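Local structure of adenylosuccinate lyase (Francisella tularensis subsp. tularensis SCHU S4, 4EEI) at residues E56-I61 with C73-E78; F249-G254 with L334-D339; S109-I114 with D170-G175. The protein probably cleaves adenylosuccinate to AMP and fumarate, and the succinyl-carboxamide intermediate of IMP synthesis to its carboxamide and fumarate, as a tetrameric enzyme of purine biosynthesis. All blocks are in the same frame, centred on the assembly; numbering follows the deposited sequence. Where two conformers were deposited one is given.

Contact 1. Residues E56-I61 with C73-E78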
loop_
_atom_site.group_PDB
_atom_site.type_symbol
_atom_site.label_atom_id
_atom_site.label_comp_id
_atom_site.label_asym_id
_atom_site.label_seq_id
_atom_site.Cartn_x
_atom_site.Cartn_y
_atom_site.Cartn_z
ATOM N N GLU B 56 -18.518 -16.551 27.050
ATOM C CA GLU B 56 -19.450 -15.679 27.747
ATOM C C GLU B 56 -18.909 -15.221 29.102
ATOM O O GLU B 56 -18.957 -14.039 29.442
ATOM C CB GLU B 56 -20.787 -16.417 27.930
ATOM C CG GLU B 56 -20.699 -17.796 28.640
ATOM C CD GLU B 56 -20.383 -18.955 27.700
ATOM O OE1 GLU B 56 -20.202 -18.714 26.494
ATOM O OE2 GLU B 56 -20.333 -20.111 28.167
ATOM N N ARG B 57 -18.392 -16.177 29.865
ATOM C CA ARG B 57 -17.858 -15.943 31.196
ATOM C C ARG B 57 -16.568 -15.119 31.122
ATOM O O ARG B 57 -16.325 -14.245 31.959
ATOM C CB ARG B 57 -17.613 -17.284 31.891
ATOM C CG ARG B 57 -16.959 -17.175 33.242
ATOM C CD ARG B 57 -17.811 -16.381 34.203
ATOM N NE ARG B 57 -17.184 -16.306 35.514
ATOM C CZ ARG B 57 -17.407 -15.340 36.398
ATOM N NH1 ARG B 57 -18.250 -14.358 36.113
ATOM N NH2 ARG B 57 -16.777 -15.357 37.568
ATOM N N VAL B 58 -15.751 -15.393 30.107
ATOM C CA VAL B 58 -14.529 -14.634 29.882
ATOM C C VAL B 58 -14.866 -13.156 29.682
ATOM O O VAL B 58 -14.203 -12.273 30.240
ATOM C CB VAL B 58 -13.736 -15.169 28.664
ATOM C CG1 VAL B 58 -12.512 -14.296 28.392
ATOM C CG2 VAL B 58 -13.311 -16.618 28.894
ATOM N N ASP B 59 -15.910 -12.896 28.901
ATOM C CA ASP B 59 -16.356 -11.531 28.643
ATOM C C ASP B 59 -16.765 -10.769 29.903
ATOM O O ASP B 59 -16.347 -9.626 30.094
ATOM C CB ASP B 59 -17.496 -11.516 27.624
ATOM C CG ASP B 59 -17.033 -11.908 26.239
ATOM O OD1 ASP B 59 -15.805 -11.937 26.016
ATOM O OD2 ASP B 59 -17.895 -12.180 25.375
ATOM N N GLU B 60 -17.568 -11.387 30.764
ATOM C CA GLU B 60 -17.981 -10.693 31.984
ATOM C C GLU B 60 -16.805 -10.429 32.924
ATOM O O GLU B 60 -16.732 -9.372 33.547
ATOM C CB GLU B 60 -19.143 -11.394 32.704
ATOM C CG GLU B 60 -19.129 -12.916 32.689
ATOM C CD GLU B 60 -20.373 -13.516 33.356
ATOM O OE1 GLU B 60 -20.216 -14.281 34.333
ATOM O OE2 GLU B 60 -21.503 -13.227 32.900
ATOM N N ILE B 61 -15.877 -11.380 33.003
ATOM C CA ILE B 61 -14.673 -11.208 33.807
ATOM C C ILE B 61 -13.786 -10.109 33.217
ATOM O O ILE B 61 -13.185 -9.314 33.952
ATOM C CB ILE B 61 -13.880 -12.534 33.931
ATOM C CG1 ILE B 61 -14.723 -13.593 34.642
ATOM C CG2 ILE B 61 -12.589 -12.320 34.696
ATOM C CD1 ILE B 61 -14.108 -14.979 34.654
ATOM N N CYS B 73 -7.728 -16.998 32.049
ATOM C CA CYS B 73 -7.152 -17.833 33.107
ATOM C C CYS B 73 -8.106 -17.986 34.286
ATOM O O CYS B 73 -8.294 -19.086 34.822
ATOM C CB CYS B 73 -5.821 -17.255 33.584
ATOM S SG CYS B 73 -4.514 -17.344 32.346
ATOM N N THR B 74 -8.710 -16.873 34.689
ATOM C CA THR B 74 -9.681 -16.895 35.778
ATOM C C THR B 74 -10.869 -17.782 35.416
ATOM O O THR B 74 -11.402 -18.489 36.273
ATOM C CB THR B 74 -10.149 -15.473 36.148
ATOM O OG1 THR B 74 -9.022 -14.698 36.579
ATOM C CG2 THR B 74 -11.176 -15.505 37.265
ATOM N N SER B 75 -11.278 -17.772 34.148
ATOM C CA SER B 75 -12.419 -18.604 33.748
ATOM C C SER B 75 -12.093 -20.094 33.878
ATOM O O SER B 75 -12.970 -20.903 34.175
ATOM C CB SER B 75 -12.891 -18.276 32.323
ATOM O OG SER B 75 -12.051 -18.863 31.346
ATOM N N ILE B 76 -10.828 -20.451 33.662
ATOM C CA ILE B 76 -10.381 -21.836 33.826
ATOM C C ILE B 76 -10.188 -22.198 35.304
ATOM O O ILE B 76 -10.759 -23.175 35.804
ATOM C CB ILE B 76 -9.051 -22.092 33.080
ATOM C CG1 ILE B 76 -9.200 -21.842 31.572
ATOM C CG2 ILE B 76 -8.546 -23.498 33.367
ATOM C CD1 ILE B 76 -10.364 -22.583 30.922
ATOM N N ALA B 77 -9.373 -21.405 35.994
ATOM C CA ALA B 77 -9.049 -21.642 37.399
ATOM C C ALA B 77 -10.272 -21.786 38.304
ATOM O O ALA B 77 -10.263 -22.578 39.259
ATOM C CB ALA B 77 -8.134 -20.537 37.920
ATOM N N GLU B 78 -11.327 -21.030 38.016
ATOM C CA GLU B 78 -12.502 -21.049 38.888
ATOM C C GLU B 78 -13.299 -22.352 38.763
ATOM O O GLU B 78 -14.252 -22.582 39.513
ATOM C CB GLU B 78 -13.392 -19.818 38.651
ATOM C CG GLU B 78 -14.186 -19.836 37.354
ATOM C CD GLU B 78 -15.019 -18.574 37.162
ATOM O OE1 GLU B 78 -14.879 -17.627 37.968
ATOM O OE2 GLU B 78 -15.812 -18.530 36.202
#
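Arg-57 and Glu-78 meet edge to edge, their guanidinium and carboxylate planes only 14° apart. The grip is side-on and bidentate: NE of Arg-57 donates to OE2 of Glu-78 at 2.7 Å, and NH2 of Arg-57 to OE1 of Glu-78 at 3.0 Å. Both oxygens accept through their syn lone pairs, and the second bond is almost straight. A bend at chi2 of Arg-57 (61°) turns NE and NH2 toward the carboxylate. NH1 of Arg-57 meanwhile reaches OE1 of Glu-60, about one helical turn on, at 2.7 Å; this oxygen is met on its anti side and somewhat out of its plane. Two acids thus hold the guanidinium at its edge and fix its rotation, while CG1 of Ile-61 covers one face, 3.6 Å above the plane.

Next to this network the contact is mostly apolar. The CD1 methyl of Ile-61 comes within 4.0 Å of CG2 of Thr-74, the two side chains crossing at a slant. CG2 of Val-58 packs on Ser-75, 3.6 Å from OG. That hydroxyl bonds to the carbonyl of Phe-72 in its own helix, just as OG1 of Thr-74 bonds to that of Ile-70, so small side chains with satisfied oxygens line the interface. Val-58 and Ile-61 also rest on Ala-71, and Tyr-20 of helix 16-33 adjoins Val-58. The axes of the two segments come within 9.2 Å, their directions 122° apart: a splayed helix-turn-helix pair, in which Lys-66 and His-67 between the helices and Asp-68 at the start of the second all bind AMP.

Contact 2. Residues F249-G254 with L334-D339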
loop_
_atom_site.group_PDB
_atom_site.type_symbol
_atom_site.label_atom_id
_atom_site.label_comp_id
_atom_site.label_asym_id
_atom_site.label_seq_id
_atom_site.Cartn_x
_atom_site.Cartn_y
_atom_site.Cartn_z
ATOM N N PHE B 249 -16.377 -12.696 -26.510
ATOM C CA PHE B 249 -17.328 -13.786 -26.298
ATOM C C PHE B 249 -16.755 -15.187 -26.527
ATOM O O PHE B 249 -17.415 -16.029 -27.135
ATOM C CB PHE B 249 -18.598 -13.587 -27.127
ATOM C CG PHE B 249 -19.826 -14.175 -26.493
ATOM C CD1 PHE B 249 -20.022 -14.085 -25.126
ATOM C CD2 PHE B 249 -20.777 -14.824 -27.260
ATOM C CE1 PHE B 249 -21.146 -14.628 -24.534
ATOM C CE2 PHE B 249 -21.904 -15.369 -26.676
ATOM C CZ PHE B 249 -22.089 -15.270 -25.311
ATOM N N GLU B 250 -15.541 -15.444 -26.053
ATOM C CA GLU B 250 -14.926 -16.752 -26.256
ATOM C C GLU B 250 -15.254 -17.724 -25.117
ATOM O O GLU B 250 -15.156 -18.941 -25.288
ATOM C CB GLU B 250 -13.410 -16.592 -26.464
ATOM C CG GLU B 250 -13.070 -15.938 -27.816
ATOM C CD GLU B 250 -11.576 -15.737 -28.066
ATOM O OE1 GLU B 250 -10.747 -16.126 -27.203
ATOM O OE2 GLU B 250 -11.237 -15.181 -29.142
ATOM N N VAL B 251 -15.650 -17.189 -23.961
ATOM C CA VAL B 251 -16.114 -18.023 -22.847
ATOM C C VAL B 251 -17.307 -17.360 -22.167
ATOM O O VAL B 251 -17.555 -16.175 -22.369
ATOM C CB VAL B 251 -15.028 -18.199 -21.751
ATOM C CG1 VAL B 251 -13.719 -18.708 -22.339
ATOM C CG2 VAL B 251 -14.789 -16.872 -21.027
ATOM N N TYR B 252 -18.050 -18.122 -21.369
ATOM C CA TYR B 252 -18.978 -17.509 -20.423
ATOM C C TYR B 252 -19.023 -18.311 -19.129
ATOM O O TYR B 252 -18.794 -19.523 -19.141
ATOM C CB TYR B 252 -20.380 -17.293 -21.014
ATOM C CG TYR B 252 -21.171 -18.536 -21.420
ATOM C CD1 TYR B 252 -21.207 -18.964 -22.746
ATOM C CD2 TYR B 252 -21.923 -19.247 -20.486
ATOM C CE1 TYR B 252 -21.949 -20.079 -23.126
ATOM C CE2 TYR B 252 -22.660 -20.360 -20.854
ATOM C CZ TYR B 252 -22.671 -20.770 -22.172
ATOM O OH TYR B 252 -23.415 -21.875 -22.530
ATOM N N GLU B 253 -19.295 -17.635 -18.016
ATOM C CA GLU B 253 -19.435 -18.327 -16.734
ATOM C C GLU B 253 -20.695 -19.171 -16.756
ATOM O O GLU B 253 -21.767 -18.700 -17.151
ATOM C CB GLU B 253 -19.450 -17.329 -15.562
ATOM C CG GLU B 253 -18.084 -16.677 -15.301
ATOM C CD GLU B 253 -18.095 -15.680 -14.141
ATOM O OE1 GLU B 253 -19.157 -15.498 -13.499
ATOM O OE2 GLU B 253 -17.033 -15.075 -13.874
ATOM N N GLY B 254 -20.568 -20.433 -16.350
ATOM C CA GLY B 254 -21.682 -21.367 -16.427
ATOM C C GLY B 254 -22.697 -21.142 -15.319
ATOM O O GLY B 254 -22.457 -20.379 -14.381
ATOM N N LEU B 334 -16.867 -23.026 -16.266
ATOM C CA LEU B 334 -16.673 -22.120 -17.400
ATOM C C LEU B 334 -17.025 -22.815 -18.721
ATOM O O LEU B 334 -16.614 -23.956 -18.950
ATOM C CB LEU B 334 -15.206 -21.649 -17.436
ATOM C CG LEU B 334 -14.846 -20.496 -18.375
ATOM C CD1 LEU B 334 -15.563 -19.226 -17.922
ATOM C CD2 LEU B 334 -13.326 -20.253 -18.410
ATOM N N VAL B 335 -17.798 -22.149 -19.578
ATOM C CA VAL B 335 -18.122 -22.719 -20.883
ATOM C C VAL B 335 -17.185 -22.113 -21.921
ATOM O O VAL B 335 -17.139 -20.894 -22.085
ATOM C CB VAL B 335 -19.596 -22.474 -21.269
ATOM C CG1 VAL B 335 -19.878 -22.991 -22.681
ATOM C CG2 VAL B 335 -20.531 -23.158 -20.265
ATOM N N VAL B 336 -16.410 -22.965 -22.588
ATOM C CA VAL B 336 -15.457 -22.510 -23.598
ATOM C C VAL B 336 -16.100 -22.631 -24.988
ATOM O O VAL B 336 -16.581 -23.709 -25.378
ATOM C CB VAL B 336 -14.137 -23.302 -23.515
ATOM C CG1 VAL B 336 -13.180 -22.862 -24.600
ATOM C CG2 VAL B 336 -13.482 -23.122 -22.135
ATOM N N GLN B 337 -16.151 -21.527 -25.731
ATOM C CA GLN B 337 -16.889 -21.544 -27.001
ATOM C C GLN B 337 -15.951 -21.765 -28.182
ATOM O O GLN B 337 -15.492 -20.818 -28.828
ATOM C CB GLN B 337 -17.743 -20.284 -27.176
ATOM C CG GLN B 337 -18.693 -20.045 -26.017
ATOM C CD GLN B 337 -19.813 -19.103 -26.365
ATOM O OE1 GLN B 337 -20.946 -19.523 -26.550
ATOM N NE2 GLN B 337 -19.504 -17.815 -26.453
ATOM N N ARG B 338 -15.674 -23.034 -28.443
ATOM C CA ARG B 338 -14.617 -23.408 -29.370
ATOM C C ARG B 338 -14.759 -22.835 -30.775
ATOM O O ARG B 338 -13.789 -22.340 -31.344
ATOM C CB ARG B 338 -14.502 -24.922 -29.465
ATOM C CG ARG B 338 -13.434 -25.332 -30.441
ATOM C CD ARG B 338 -13.222 -26.820 -30.460
ATOM N NE ARG B 338 -11.998 -27.131 -31.187
ATOM C CZ ARG B 338 -11.349 -28.282 -31.099
ATOM N NH1 ARG B 338 -11.809 -29.244 -30.312
ATOM N NH2 ARG B 338 -10.237 -28.466 -31.795
ATOM N N ASP B 339 -15.955 -22.906 -31.343
ATOM C CA ASP B 339 -16.138 -22.420 -32.709
ATOM C C ASP B 339 -15.913 -20.911 -32.834
ATOM O O ASP B 339 -15.346 -20.452 -33.820
ATOM C CB ASP B 339 -17.499 -22.835 -33.258
ATOM C CG ASP B 339 -17.573 -24.325 -33.554
ATOM O OD1 ASP B 339 -16.513 -24.938 -33.825
ATOM O OD2 ASP B 339 -18.690 -24.880 -33.513
#
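A two-stranded antiparallel ribbon, made by the short strands 251-252 and 335-336, joins 249-254 to 334-339 through Tyr-252 and Val-335. They form a hydrogen-bonded pair: N of Val-335 donates to O of Tyr-252 at 2.8 Å, and N of Tyr-252 returns a bond to O of Val-335 at 3.0 Å. On the face carrying these two side chains, the phenol ring lies over the valine. CB of Val-335 stands 3.7 Å from the ring centroid of Tyr-252, close to the ring normal, as a CH-pi contact. With chi1 at 64°, the tyrosine CG sits between its backbone N and carbonyl carbon, which brings the ring across to the neighbouring strand. Lys-269 adds a cation-pi contact to the same ring.

The ribbon links the chain just beyond helix 217-244 to the end of helix 304-333, both long helices of the bundle of the fumarase/aspartase fold; helix 338-346 follows in the chain. Gln-337, at the N-cap position of that helix, continues the pairing with N to O of Glu-250 at 2.8 Å. Its amide then crosses the gap: NE2 of Gln-337 bonds to O of Phe-249 at 2.8 Å, from well above the carbonyl plane and with a bent 132° at the hydrogen. The same NE2 lies 3.3 Å above the Phe-249 ring plane, offset toward CD2 and CE2, the amide standing almost perpendicular to the ring, while OE1 of Gln-337 meets the edge of Tyr-252. On the other face of the ribbon, CG2 of Val-251 touches CD1 of Leu-334 at 4.0 Å, and Phe-150 packs against Val-251 and Val-336.

Contact 3. Residues S109-I114 with D170-G175. With EDO (1,2-ethanediol), chain C.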
loop_
_atom_site.group_PDB
_atom_site.type_symbol
_atom_site.label_atom_id
_atom_site.label_comp_id
_atom_site.label_asym_id
_atom_site.label_seq_id
_atom_site.Cartn_x
_atom_site.Cartn_y
_atom_site.Cartn_z
ATOM N N SER B 109 -5.696 -22.951 9.730
ATOM C CA SER B 109 -6.217 -22.158 8.628
ATOM C C SER B 109 -5.432 -22.460 7.351
ATOM O O SER B 109 -6.007 -22.602 6.274
ATOM C CB SER B 109 -6.108 -20.671 8.980
ATOM O OG SER B 109 -6.974 -20.350 10.050
ATOM N N MET B 110 -4.111 -22.548 7.479
ATOM C CA MET B 110 -3.255 -22.882 6.340
ATOM C C MET B 110 -3.606 -24.212 5.700
ATOM O O MET B 110 -3.494 -24.369 4.478
ATOM C CB MET B 110 -1.781 -22.901 6.751
ATOM C CG MET B 110 -1.174 -21.538 6.907
ATOM S SD MET B 110 0.614 -21.675 7.120
ATOM C CE MET B 110 1.117 -22.267 5.500
ATOM N N SER B 111 -4.010 -25.177 6.522
ATOM C CA SER B 111 -4.362 -26.492 6.014
ATOM C C SER B 111 -5.486 -26.386 4.995
ATOM O O SER B 111 -5.482 -27.083 3.979
ATOM C CB SER B 111 -4.773 -27.415 7.163
ATOM O OG SER B 111 -3.668 -27.633 8.019
ATOM N N TYR B 112 -6.445 -25.506 5.268
ATOM C CA TYR B 112 -7.575 -25.315 4.357
ATOM C C TYR B 112 -7.156 -24.545 3.100
ATOM O O TYR B 112 -7.595 -24.869 1.994
ATOM C CB TYR B 112 -8.731 -24.585 5.055
ATOM C CG TYR B 112 -9.558 -25.449 5.982
ATOM C CD1 TYR B 112 -10.480 -26.368 5.479
ATOM C CD2 TYR B 112 -9.441 -25.334 7.359
ATOM C CE1 TYR B 112 -11.245 -27.164 6.328
ATOM C CE2 TYR B 112 -10.205 -26.123 8.214
ATOM C CZ TYR B 112 -11.101 -27.032 7.693
ATOM O OH TYR B 112 -11.854 -27.806 8.551
ATOM N N VAL B 113 -6.327 -23.524 3.274
ATOM C CA VAL B 113 -5.852 -22.733 2.138
ATOM C C VAL B 113 -5.069 -23.618 1.182
ATOM O O VAL B 113 -5.268 -23.564 -0.026
ATOM C CB VAL B 113 -4.958 -21.594 2.607
ATOM C CG1 VAL B 113 -4.395 -20.815 1.404
ATOM C CG2 VAL B 113 -5.745 -20.665 3.529
ATOM N N ILE B 114 -4.193 -24.448 1.738
ATOM C CA ILE B 114 -3.347 -25.321 0.922
ATOM C C ILE B 114 -4.186 -26.352 0.160
ATOM O O ILE B 114 -3.960 -26.600 -1.038
ATOM C CB ILE B 114 -2.260 -26.000 1.787
ATOM C CG1 ILE B 114 -1.193 -24.975 2.161
ATOM C CG2 ILE B 114 -1.607 -27.175 1.037
ATOM C CD1 ILE B 114 -0.167 -25.484 3.170
ATOM N N ASP B 170 6.292 -24.798 1.621
ATOM C CA ASP B 170 7.576 -24.493 2.252
ATOM C C ASP B 170 7.358 -23.826 3.605
ATOM O O ASP B 170 8.028 -24.147 4.585
ATOM C CB ASP B 170 8.432 -23.576 1.371
ATOM C CG ASP B 170 9.072 -24.310 0.201
ATOM O OD1 ASP B 170 9.137 -25.558 0.241
ATOM O OD2 ASP B 170 9.518 -23.629 -0.754
ATOM N N PHE B 171 6.428 -22.884 3.654
ATOM C CA PHE B 171 6.155 -22.175 4.904
ATOM C C PHE B 171 5.541 -23.141 5.895
ATOM O O PHE B 171 5.817 -23.080 7.088
ATOM C CB PHE B 171 5.199 -21.018 4.673
ATOM C CG PHE B 171 5.053 -20.111 5.864
ATOM C CD1 PHE B 171 4.058 -20.329 6.808
ATOM C CD2 PHE B 171 5.911 -19.044 6.037
ATOM C CE1 PHE B 171 3.928 -19.475 7.918
ATOM C CE2 PHE B 171 5.793 -18.190 7.142
ATOM C CZ PHE B 171 4.804 -18.408 8.082
ATOM N N GLN B 172 4.706 -24.046 5.397
ATOM C CA GLN B 172 4.095 -25.053 6.254
ATOM C C GLN B 172 5.154 -25.927 6.929
ATOM O O GLN B 172 4.996 -26.314 8.092
ATOM C CB GLN B 172 3.119 -25.912 5.444
ATOM C CG GLN B 172 2.260 -26.846 6.281
ATOM C CD GLN B 172 1.352 -27.693 5.422
ATOM O OE1 GLN B 172 0.151 -27.830 5.698
ATOM N NE2 GLN B 172 1.919 -28.274 4.365
ATOM N N LYS B 173 6.229 -26.240 6.209
ATOM C CA LYS B 173 7.305 -27.050 6.780
ATOM C C LYS B 173 8.125 -26.258 7.776
ATOM O O LYS B 173 8.599 -26.808 8.771
ATOM C CB LYS B 173 8.261 -27.543 5.700
ATOM C CG LYS B 173 7.702 -28.589 4.771
ATOM C CD LYS B 173 8.762 -28.974 3.750
ATOM C CE LYS B 173 8.138 -29.404 2.436
ATOM N NZ LYS B 173 9.174 -29.665 1.399
ATOM N N ASP B 174 8.243 -24.955 7.519
ATOM C CA ASP B 174 9.139 -24.067 8.265
ATOM C C ASP B 174 8.656 -22.610 8.192
ATOM O O ASP B 174 9.041 -21.866 7.277
ATOM C CB ASP B 174 10.553 -24.189 7.687
ATOM C CG ASP B 174 11.553 -23.234 8.332
ATOM O OD1 ASP B 174 11.275 -22.686 9.422
ATOM O OD2 ASP B 174 12.641 -23.044 7.742
ATOM N N GLY B 175 7.820 -22.202 9.146
ATOM C CA GLY B 175 7.313 -20.847 9.147
ATOM C C GLY B 175 6.760 -20.501 10.508
ATOM O O GLY B 175 7.025 -19.422 11.026
HETATM C C1 EDO C . 6.748 -25.474 11.490
HETATM O O1 EDO C . 7.797 -24.511 11.318
HETATM C C2 EDO C . 7.312 -26.893 11.553
HETATM O O2 EDO C . 6.319 -27.804 12.046
HETATM O O HOH W 1 -0.894 -26.540 8.182
#
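Met-110 brings its thioether to the edge of the Phe-171 ring, SD lying 3.7 Å from CD1 of the phenylalanine. The sulfur is 76° off the ring normal, so this Met-aromatic contact is made at the edge and not over the face. From the sulfur the chain bends (chi3 68°), setting the CE methyl of Met-110 beside the phenylalanine CD1 and 4.0 Å from the backbone N of Gln-172. One turn further along its helix, Ile-114 presses its CD1 methyl against the flat end of Gln-172, at 3.5 Å from the amide OE1.

Gln-172 spans the distance with CG anti to its backbone N (chi1 -171°) and an extended chain beyond, and its methylenes also lie near CD1 of Ile-114. Its OE1 is reached by a water, which donates to it at 3.0 Å and is bonded to OG of Ser-111 at 3.0 Å; the direct separation of those two oxygens is too long for a bond. The water thus bridges two exposed residues. OG of Ser-111 is bonded also to the carbonyl of Arg-107 within its own helix.

Behind the first shell, CA of Gly-175 lies over one face of the Phe-171 ring, 3.5 Å above its centre, where the chain folds back after helix 151-173. N of Gly-175 donates to O1 of an ethanediol, probably from the crystallisation liquor. Leu-222 of helix 217-244 touches both Met-110 and Phe-171, and Leu-165 and Leu-168 pack on Ile-114. Apolar packing on the buried side and a water bridge on the exposed side join two helices of the long central bundle of the fumarase/aspartase superfamily.

Overall arrangement
From the N terminus, contact 1 comes first and closes a short loop between helices 55-65 and 68-77. The chain then enters helix 94-131, passes through the strands 135-140 and 143-149 and returns along helix 151-173; contact 3 closes that longer loop, about 11 Å from the chain's centre (centre to centre). Contact 2 opens later still: across 79 residues, mostly helix, its two strands tie the chain after helix 217-244 to the link between helices 304-333 and 338-346. The three loops follow one another in series, without nesting or crossing. Contacts 1 and 2 lie on opposite sides of the chain's centre, their own centres 57 Å apart, while contact 3 ties helices of the bundle together between them.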